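Local coordinates for AT-less polyketide synthase (Streptomyces platensis subsp. rosaceus, PDB 4TKT), which probably catalyses decarboxylative Claisen condensation, extending the growing polyketide chain as a ketosynthase domain of the isomigrastatin assembly line, at residues V133-Q143 and V158-V169; P85-R96 and E610-L618. One frame throughout, in Å; residues are numbered along the deposited sequence.

Interaction 1. Residues V133-Q143 and V158-V169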
# COMPACT_ATOMS: atom_id res chain seq x y z
N VAL A 133 -14.61 1.28 -0.98
CA VAL A 133 -13.54 0.54 -0.32
C VAL A 133 -13.53 -0.91 -0.79
O VAL A 133 -14.49 -1.65 -0.58
CB VAL A 133 -13.67 0.59 1.21
CG1 VAL A 133 -12.49 -0.10 1.87
CG2 VAL A 133 -13.77 2.03 1.69
N PHE A 134 -12.43 -1.31 -1.42
CA PHE A 134 -12.30 -2.64 -1.98
C PHE A 134 -11.06 -3.31 -1.42
O PHE A 134 -9.94 -2.96 -1.77
CB PHE A 134 -12.23 -2.59 -3.50
CG PHE A 134 -13.44 -1.97 -4.14
CD1 PHE A 134 -13.54 -0.60 -4.27
CD2 PHE A 134 -14.48 -2.76 -4.60
CE1 PHE A 134 -14.66 -0.03 -4.84
CE2 PHE A 134 -15.59 -2.20 -5.18
CZ PHE A 134 -15.68 -0.83 -5.30
N ALA A 135 -11.27 -4.28 -0.53
CA ALA A 135 -10.17 -4.93 0.16
C ALA A 135 -10.02 -6.38 -0.27
O ALA A 135 -11.01 -7.07 -0.51
CB ALA A 135 -10.37 -4.84 1.66
N GLY A 136 -8.78 -6.85 -0.36
CA GLY A 136 -8.51 -8.24 -0.66
C GLY A 136 -7.87 -8.93 0.53
O GLY A 136 -6.88 -8.45 1.08
N ALA A 137 -8.44 -10.06 0.92
CA ALA A 137 -7.90 -10.87 2.01
C ALA A 137 -8.39 -12.30 1.87
O ALA A 137 -9.43 -12.54 1.26
CB ALA A 137 -8.30 -10.30 3.35
N MSE A 138 -7.65 -13.25 2.43
CA MSE A 138 -8.01 -14.66 2.26
C MSE A 138 -7.97 -15.49 3.54
O MSE A 138 -8.50 -16.60 3.58
CB MSE A 138 -7.12 -15.31 1.21
CG MSE A 138 -5.64 -15.34 1.56
SE MSE A 138 -4.57 -16.31 0.22
CE MSE A 138 -5.31 -18.10 0.46
N TYR A 139 -7.34 -14.97 4.59
CA TYR A 139 -7.23 -15.72 5.85
C TYR A 139 -8.01 -15.09 6.99
O TYR A 139 -8.02 -13.87 7.15
CB TYR A 139 -5.76 -15.85 6.27
CG TYR A 139 -4.92 -16.73 5.37
CD1 TYR A 139 -5.12 -18.10 5.34
CD2 TYR A 139 -3.93 -16.19 4.58
CE1 TYR A 139 -4.35 -18.92 4.53
CE2 TYR A 139 -3.15 -16.99 3.76
CZ TYR A 139 -3.37 -18.36 3.74
OH TYR A 139 -2.60 -19.16 2.93
N SER A 140 -8.66 -15.94 7.78
CA SER A 140 -9.29 -15.52 9.03
C SER A 140 -8.77 -16.36 10.18
O SER A 140 -9.50 -17.15 10.76
CB SER A 140 -10.81 -15.64 8.95
OG SER A 140 -11.34 -14.69 8.04
N GLU A 141 -7.49 -16.18 10.50
CA GLU A 141 -6.80 -17.06 11.44
C GLU A 141 -6.94 -16.65 12.91
O GLU A 141 -6.91 -17.52 13.79
CB GLU A 141 -5.32 -17.14 11.09
CG GLU A 141 -5.04 -17.88 9.80
CD GLU A 141 -3.56 -18.06 9.56
OE1 GLU A 141 -2.81 -17.06 9.70
OE2 GLU A 141 -3.14 -19.20 9.26
N TYR A 142 -7.07 -15.35 13.17
CA TYR A 142 -7.17 -14.84 14.54
C TYR A 142 -8.29 -15.57 15.28
O TYR A 142 -8.14 -15.97 16.44
CB TYR A 142 -7.43 -13.34 14.52
CG TYR A 142 -7.02 -12.60 15.78
CD1 TYR A 142 -5.73 -12.71 16.29
CD2 TYR A 142 -7.92 -11.78 16.45
CE1 TYR A 142 -5.36 -12.03 17.44
CE2 TYR A 142 -7.56 -11.10 17.59
CZ TYR A 142 -6.28 -11.23 18.08
OH TYR A 142 -5.91 -10.55 19.22
N GLN A 143 -9.40 -15.75 14.58
CA GLN A 143 -10.53 -16.56 14.99
C GLN A 143 -10.16 -17.88 15.69
O GLN A 143 -10.81 -18.28 16.66
CB GLN A 143 -11.37 -16.86 13.75
CG GLN A 143 -12.80 -17.27 13.99
CD GLN A 143 -13.53 -17.49 12.69
OE1 GLN A 143 -12.92 -17.52 11.62
NE2 GLN A 143 -14.85 -17.65 12.77
N VAL A 158 -14.03 -14.37 19.37
CA VAL A 158 -13.12 -13.72 18.44
C VAL A 158 -13.68 -13.83 17.02
O VAL A 158 -13.58 -14.89 16.40
CB VAL A 158 -11.71 -14.33 18.49
CG1 VAL A 158 -10.79 -13.60 17.53
CG2 VAL A 158 -11.15 -14.27 19.90
N PRO A 159 -14.27 -12.74 16.52
CA PRO A 159 -14.89 -12.70 15.19
C PRO A 159 -13.94 -13.05 14.06
O PRO A 159 -12.72 -12.88 14.18
CB PRO A 159 -15.35 -11.24 15.07
CG PRO A 159 -15.52 -10.78 16.47
CD PRO A 159 -14.44 -11.47 17.25
N GLY A 160 -14.49 -13.56 12.96
CA GLY A 160 -13.70 -13.89 11.79
C GLY A 160 -14.39 -13.46 10.51
O GLY A 160 -14.59 -14.27 9.60
N SER A 161 -14.75 -12.18 10.44
CA SER A 161 -15.44 -11.65 9.27
C SER A 161 -14.50 -10.83 8.39
O SER A 161 -14.08 -9.74 8.78
CB SER A 161 -16.63 -10.79 9.69
OG SER A 161 -17.35 -10.35 8.55
N LEU A 162 -14.20 -11.35 7.21
CA LEU A 162 -13.32 -10.67 6.27
C LEU A 162 -13.93 -9.36 5.77
O LEU A 162 -13.21 -8.43 5.41
CB LEU A 162 -13.00 -11.58 5.08
CG LEU A 162 -12.07 -12.75 5.39
CD1 LEU A 162 -11.78 -13.56 4.14
CD2 LEU A 162 -10.78 -12.26 6.03
N ALA A 163 -15.26 -9.29 5.77
CA ALA A 163 -15.98 -8.09 5.34
C ALA A 163 -15.64 -6.89 6.23
O ALA A 163 -15.67 -5.75 5.77
CB ALA A 163 -17.47 -8.33 5.35
N SER A 164 -15.32 -7.16 7.49
CA SER A 164 -15.03 -6.10 8.45
C SER A 164 -13.83 -5.28 8.02
O SER A 164 -13.74 -4.10 8.33
CB SER A 164 -14.81 -6.69 9.84
OG SER A 164 -16.02 -7.19 10.37
N ILE A 165 -12.90 -5.92 7.32
CA ILE A 165 -11.71 -5.23 6.83
C ILE A 165 -12.10 -4.02 5.98
O ILE A 165 -11.56 -2.93 6.16
CB ILE A 165 -10.82 -6.18 6.01
CG1 ILE A 165 -10.29 -7.30 6.90
CG2 ILE A 165 -9.66 -5.42 5.39
CD1 ILE A 165 -9.43 -8.31 6.17
N ALA A 166 -13.05 -4.21 5.07
CA ALA A 166 -13.52 -3.12 4.23
C ALA A 166 -14.56 -2.26 4.95
O ALA A 166 -14.58 -1.04 4.80
CB ALA A 166 -14.08 -3.65 2.93
N ASN A 167 -15.42 -2.92 5.72
CA ASN A 167 -16.54 -2.23 6.36
C ASN A 167 -16.11 -1.25 7.45
O ASN A 167 -16.72 -0.20 7.61
CB ASN A 167 -17.52 -3.26 6.94
CG ASN A 167 -18.44 -3.84 5.89
OD1 ASN A 167 -18.37 -3.47 4.71
ND2 ASN A 167 -19.32 -4.75 6.30
N ARG A 168 -15.07 -1.59 8.20
CA ARG A 168 -14.60 -0.71 9.27
C ARG A 168 -13.94 0.54 8.71
O ARG A 168 -14.04 1.61 9.30
CB ARG A 168 -13.63 -1.44 10.20
CG ARG A 168 -14.31 -2.49 11.04
CD ARG A 168 -13.50 -2.85 12.26
NE ARG A 168 -14.12 -3.94 13.00
CZ ARG A 168 -15.17 -3.79 13.81
NH1 ARG A 168 -15.71 -2.59 13.99
NH2 ARG A 168 -15.68 -4.84 14.44
N VAL A 169 -13.27 0.40 7.57
CA VAL A 169 -12.68 1.55 6.90
C VAL A 169 -13.79 2.48 6.41
O VAL A 169 -13.75 3.68 6.66
CB VAL A 169 -11.78 1.14 5.72
CG1 VAL A 169 -11.37 2.35 4.92
CG2 VAL A 169 -10.55 0.41 6.23
O HOH W 1 -14.26 -15.10 6.79
O HOH W 2 -10.02 -13.95 12.52
O HOH W 3 -15.55 -17.35 15.52
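Ala135 and Ala166 face each other where strand 133-136 passes helix 163-169, and the small methyls at this crossing let the two backbones come close. The axes approach to 7.7 Å and run nearly antiparallel, at 152°. The apolar contacts are ordered along that line. Val133 lays its two methyls against the helix at Ala166 and Val169: CG1 lies anti to the backbone N (chi1 -175°) and reaches Ala166, while CG2 meets Val169 CG1 at 4.0 Å. Ile165 then spans two alternate strand-side residues with its two branches, CG2 against the methyl of Ala135 and the extended CD1 against Ala137 CB at 3.6 Å. Leu162 continues the row, its CD2 turned towards Ala137 and the carbonyl of Tyr139.

This is the packing of a helix on a strand of the central sheet in the thiolase-type ketosynthase fold. Strand 129-136 lies between strands 179-182 and 208-214, and helix 163-173 covers one face of it; Phe134 points to the other face, against helix 188-202.

Beyond the strand the two segments stay side by side, and an aromatic ring joins the apolar contact. Val158 CG1 approaches the Tyr142 ring obliquely, 3.6 Å from CD2, the two side chains crossing at about a right angle; the phenol hydroxyl itself bonds to the carbonyl of Ser89.

Polar groups here are joined through water. One water donates to Gly160 O at 2.9 Å and also bonds to Ser140 OG. A second accepts from Gln143 N and donates weakly to Pro159 O. The extended Gln143 side chain lays its amide alongside Gly160 CA, and a third water accepts from Gln143 NE2 at 2.9 Å while donating to Val158 O.

Interaction 2. Residues P85-R96 and E610-L618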
# COMPACT_ATOMS: atom_id res chain seq x y z
N PRO A 85 -10.70 0.18 23.51
CA PRO A 85 -9.52 -0.65 23.73
C PRO A 85 -9.87 -2.11 24.02
O PRO A 85 -9.12 -3.01 23.62
CB PRO A 85 -8.86 -0.00 24.95
CG PRO A 85 -9.27 1.43 24.86
CD PRO A 85 -10.68 1.40 24.33
N LYS A 86 -11.00 -2.35 24.68
CA LYS A 86 -11.44 -3.71 24.95
C LYS A 86 -11.80 -4.43 23.66
O LYS A 86 -11.51 -5.62 23.49
CB LYS A 86 -12.64 -3.71 25.91
N ALA A 87 -12.42 -3.71 22.73
CA ALA A 87 -12.83 -4.29 21.46
C ALA A 87 -11.62 -4.56 20.57
O ALA A 87 -11.63 -5.50 19.78
CB ALA A 87 -13.81 -3.37 20.75
N ALA A 88 -10.59 -3.73 20.71
CA ALA A 88 -9.38 -3.87 19.91
C ALA A 88 -8.68 -5.21 20.16
O ALA A 88 -8.10 -5.79 19.25
CB ALA A 88 -8.43 -2.73 20.19
N SER A 89 -8.74 -5.68 21.40
CA SER A 89 -8.03 -6.89 21.81
C SER A 89 -8.50 -8.13 21.06
O SER A 89 -7.70 -9.01 20.75
CB SER A 89 -8.17 -7.10 23.31
OG SER A 89 -7.52 -6.08 24.05
N THR A 90 -9.79 -8.19 20.75
CA THR A 90 -10.36 -9.35 20.07
C THR A 90 -10.61 -9.07 18.60
O THR A 90 -11.21 -9.88 17.89
CB THR A 90 -11.68 -9.79 20.72
OG1 THR A 90 -12.59 -8.69 20.75
CG2 THR A 90 -11.44 -10.29 22.14
N MSE A 91 -10.15 -7.92 18.14
CA MSE A 91 -10.33 -7.51 16.75
C MSE A 91 -9.17 -8.01 15.90
O MSE A 91 -8.01 -7.84 16.26
CB MSE A 91 -10.45 -5.98 16.67
CG MSE A 91 -10.58 -5.43 15.26
SE MSE A 91 -10.79 -3.48 15.30
CE MSE A 91 -12.51 -3.38 16.24
N ASP A 92 -9.51 -8.62 14.77
CA ASP A 92 -8.52 -9.16 13.84
C ASP A 92 -7.48 -8.12 13.46
O ASP A 92 -7.83 -7.05 12.96
CB ASP A 92 -9.22 -9.71 12.59
CG ASP A 92 -8.24 -10.22 11.53
OD1 ASP A 92 -7.12 -10.64 11.89
OD2 ASP A 92 -8.60 -10.19 10.34
N PRO A 93 -6.20 -8.42 13.72
CA PRO A 93 -5.07 -7.55 13.38
C PRO A 93 -5.10 -7.06 11.94
O PRO A 93 -4.64 -5.95 11.66
CB PRO A 93 -3.86 -8.45 13.62
CG PRO A 93 -4.30 -9.35 14.71
CD PRO A 93 -5.76 -9.61 14.47
N GLN A 94 -5.65 -7.86 11.03
CA GLN A 94 -5.77 -7.47 9.64
C GLN A 94 -6.70 -6.27 9.48
O GLN A 94 -6.42 -5.37 8.69
CB GLN A 94 -6.26 -8.63 8.78
CG GLN A 94 -5.27 -9.77 8.67
CD GLN A 94 -5.74 -10.87 7.74
OE1 GLN A 94 -4.95 -11.50 7.04
NE2 GLN A 94 -7.05 -11.11 7.73
N GLU A 95 -7.80 -6.26 10.22
CA GLU A 95 -8.69 -5.10 10.24
C GLU A 95 -7.97 -3.89 10.82
O GLU A 95 -8.09 -2.77 10.31
CB GLU A 95 -9.96 -5.39 11.05
CG GLU A 95 -10.69 -6.65 10.66
CD GLU A 95 -11.86 -6.95 11.59
OE1 GLU A 95 -12.41 -5.99 12.17
OE2 GLU A 95 -12.22 -8.13 11.74
N ARG A 96 -7.24 -4.11 11.91
CA ARG A 96 -6.54 -3.03 12.59
C ARG A 96 -5.50 -2.37 11.69
O ARG A 96 -5.45 -1.15 11.58
CB ARG A 96 -5.87 -3.54 13.87
CG ARG A 96 -6.85 -3.98 14.96
CD ARG A 96 -6.12 -4.30 16.25
NE ARG A 96 -6.22 -5.70 16.62
CZ ARG A 96 -5.33 -6.34 17.38
NH1 ARG A 96 -4.26 -5.70 17.83
NH2 ARG A 96 -5.50 -7.62 17.67
N GLU A 610 0.55 0.90 21.18
CA GLU A 610 0.19 0.05 22.30
C GLU A 610 -0.30 -1.31 21.81
O GLU A 610 -0.94 -1.41 20.76
CB GLU A 610 -0.87 0.73 23.16
CG GLU A 610 -1.91 1.50 22.35
CD GLU A 610 -2.48 2.69 23.10
OE1 GLU A 610 -1.78 3.23 23.98
OE2 GLU A 610 -3.63 3.08 22.80
N ARG A 611 0.01 -2.36 22.56
CA ARG A 611 -0.22 -3.73 22.12
C ARG A 611 -1.59 -4.27 22.53
O ARG A 611 -2.00 -4.14 23.68
CB ARG A 611 0.88 -4.64 22.67
CG ARG A 611 2.29 -4.27 22.21
CD ARG A 611 3.37 -4.89 23.09
NE ARG A 611 3.32 -6.35 23.11
CZ ARG A 611 4.09 -7.13 22.35
NH1 ARG A 611 4.96 -6.59 21.51
NH2 ARG A 611 3.98 -8.45 22.43
N TYR A 612 -2.28 -4.90 21.58
CA TYR A 612 -3.57 -5.52 21.85
C TYR A 612 -3.62 -6.94 21.29
O TYR A 612 -3.27 -7.18 20.14
CB TYR A 612 -4.71 -4.69 21.26
CG TYR A 612 -4.80 -3.31 21.85
CD1 TYR A 612 -5.53 -3.07 23.01
CD2 TYR A 612 -4.14 -2.24 21.26
CE1 TYR A 612 -5.61 -1.81 23.56
CE2 TYR A 612 -4.21 -0.97 21.80
CZ TYR A 612 -4.94 -0.76 22.95
OH TYR A 612 -5.02 0.50 23.50
N TRP A 613 -4.06 -7.88 22.12
CA TRP A 613 -4.15 -9.28 21.72
C TRP A 613 -5.33 -9.94 22.42
O TRP A 613 -5.84 -9.43 23.41
CB TRP A 613 -2.84 -10.00 22.04
CG TRP A 613 -2.52 -11.15 21.12
CD1 TRP A 613 -2.42 -12.46 21.46
CD2 TRP A 613 -2.27 -11.08 19.71
NE1 TRP A 613 -2.12 -13.22 20.35
CE2 TRP A 613 -2.02 -12.39 19.27
CE3 TRP A 613 -2.24 -10.03 18.78
CZ2 TRP A 613 -1.74 -12.69 17.94
CZ3 TRP A 613 -1.95 -10.33 17.46
CH2 TRP A 613 -1.71 -11.64 17.05
N TYR A 614 -5.77 -11.08 21.90
CA TYR A 614 -6.99 -11.73 22.39
C TYR A 614 -6.86 -12.23 23.83
O TYR A 614 -7.86 -12.51 24.49
CB TYR A 614 -7.38 -12.89 21.47
CG TYR A 614 -6.58 -14.15 21.72
CD1 TYR A 614 -5.29 -14.29 21.22
CD2 TYR A 614 -7.12 -15.20 22.46
CE1 TYR A 614 -4.56 -15.43 21.46
CE2 TYR A 614 -6.39 -16.35 22.69
CZ TYR A 614 -5.11 -16.46 22.19
OH TYR A 614 -4.38 -17.60 22.43
N THR A 615 -5.64 -12.33 24.33
CA THR A 615 -5.41 -12.84 25.68
C THR A 615 -5.51 -11.74 26.73
O THR A 615 -5.42 -12.01 27.92
CB THR A 615 -4.05 -13.54 25.80
OG1 THR A 615 -3.03 -12.68 25.27
CG2 THR A 615 -4.05 -14.84 25.03
N ASP A 616 -5.68 -10.50 26.28
CA ASP A 616 -5.80 -9.37 27.18
C ASP A 616 -6.96 -9.55 28.16
O ASP A 616 -8.11 -9.74 27.75
CB ASP A 616 -5.98 -8.07 26.39
CG ASP A 616 -4.75 -7.69 25.58
OD1 ASP A 616 -3.66 -8.27 25.83
OD2 ASP A 616 -4.86 -6.82 24.69
N GLY A 617 -6.66 -9.49 29.45
CA GLY A 617 -7.68 -9.59 30.48
C GLY A 617 -8.07 -11.02 30.82
O GLY A 617 -8.69 -11.28 31.85
N LEU A 618 -7.71 -11.95 29.94
CA LEU A 618 -8.03 -13.35 30.14
C LEU A 618 -7.03 -14.02 31.08
O LEU A 618 -5.84 -13.73 31.03
CB LEU A 618 -8.06 -14.09 28.79
CG LEU A 618 -9.40 -14.14 28.06
CD1 LEU A 618 -9.99 -12.76 27.86
CD2 LEU A 618 -9.24 -14.86 26.73
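This is a mixed polar and apolar contact, in which the C-terminal tail, residues 610-618, lies across helix 85-89, the start of helix 93-109 and the loop between them in the ketosynthase fold. The tail pairs with strand 75-76 at residues 610-611 and then bends through a type I turn, Trp613 to Asp616, that takes part in the contact.

Arg96 is the principal donor. Its NE and NH2 hold Met91 O side-on, the oxygen lying in the guanidinium plane, which fixes the rotation of the group. Arg96 NH1 is thereby presented to Tyr612 O, bonding at 2.9 Å from above the carbonyl plane, with an N-H...O angle of 146°. The guanidinium stands perpendicular to the Tyr612 ring. Replacing Arg96 by an alanine is likely to leave the carbonyls of Met91 and Tyr612 without these partners and the loop and tail less firmly joined.

Apolar contacts lie on the Tyr612 and Trp613 rings. Ala88 CB sits over one face of the Tyr612 ring in a CH-pi contact, 4.2 Å from the centroid, while Pro85 CB touches CE1 of the same ring. Trp613 CZ3 meets Pro93 CG at 3.7 Å, the two side chains crossing at about a right angle; a bound MES molecule, probably from the crystallisation liquor, lies beside this indole.

Asp616 ties the turn both to itself and to the helix. Asp616 OD2 accepts from Trp613 N at 2.9 Å, the donor standing above the carboxylate plane. Ser89 OG donates to the same Asp616 OD2 at 2.8 Å, meeting its anti lone pair.

From the N terminus the chain first lays down residues 85-96, which wait more than 500 residues for the tail to close interaction 2. Within that long loop, strand 129-136 leads through helix 142-151 and back to helix 163-173, so that interaction 1 closes a small loop nested wholly inside the large one. Both lie on the same side of the chain's centre, about 14 Å apart between centres, and they touch. A salt bridge from Arg168 NE to Glu95 OE1 joins helix 163-173 to helix 93-109, and the Trp613 ring meets that of Tyr142 edge-to-face. The C-terminal tail is thus tied, both directly and through residues 85-96, to the helices beside the central sheet.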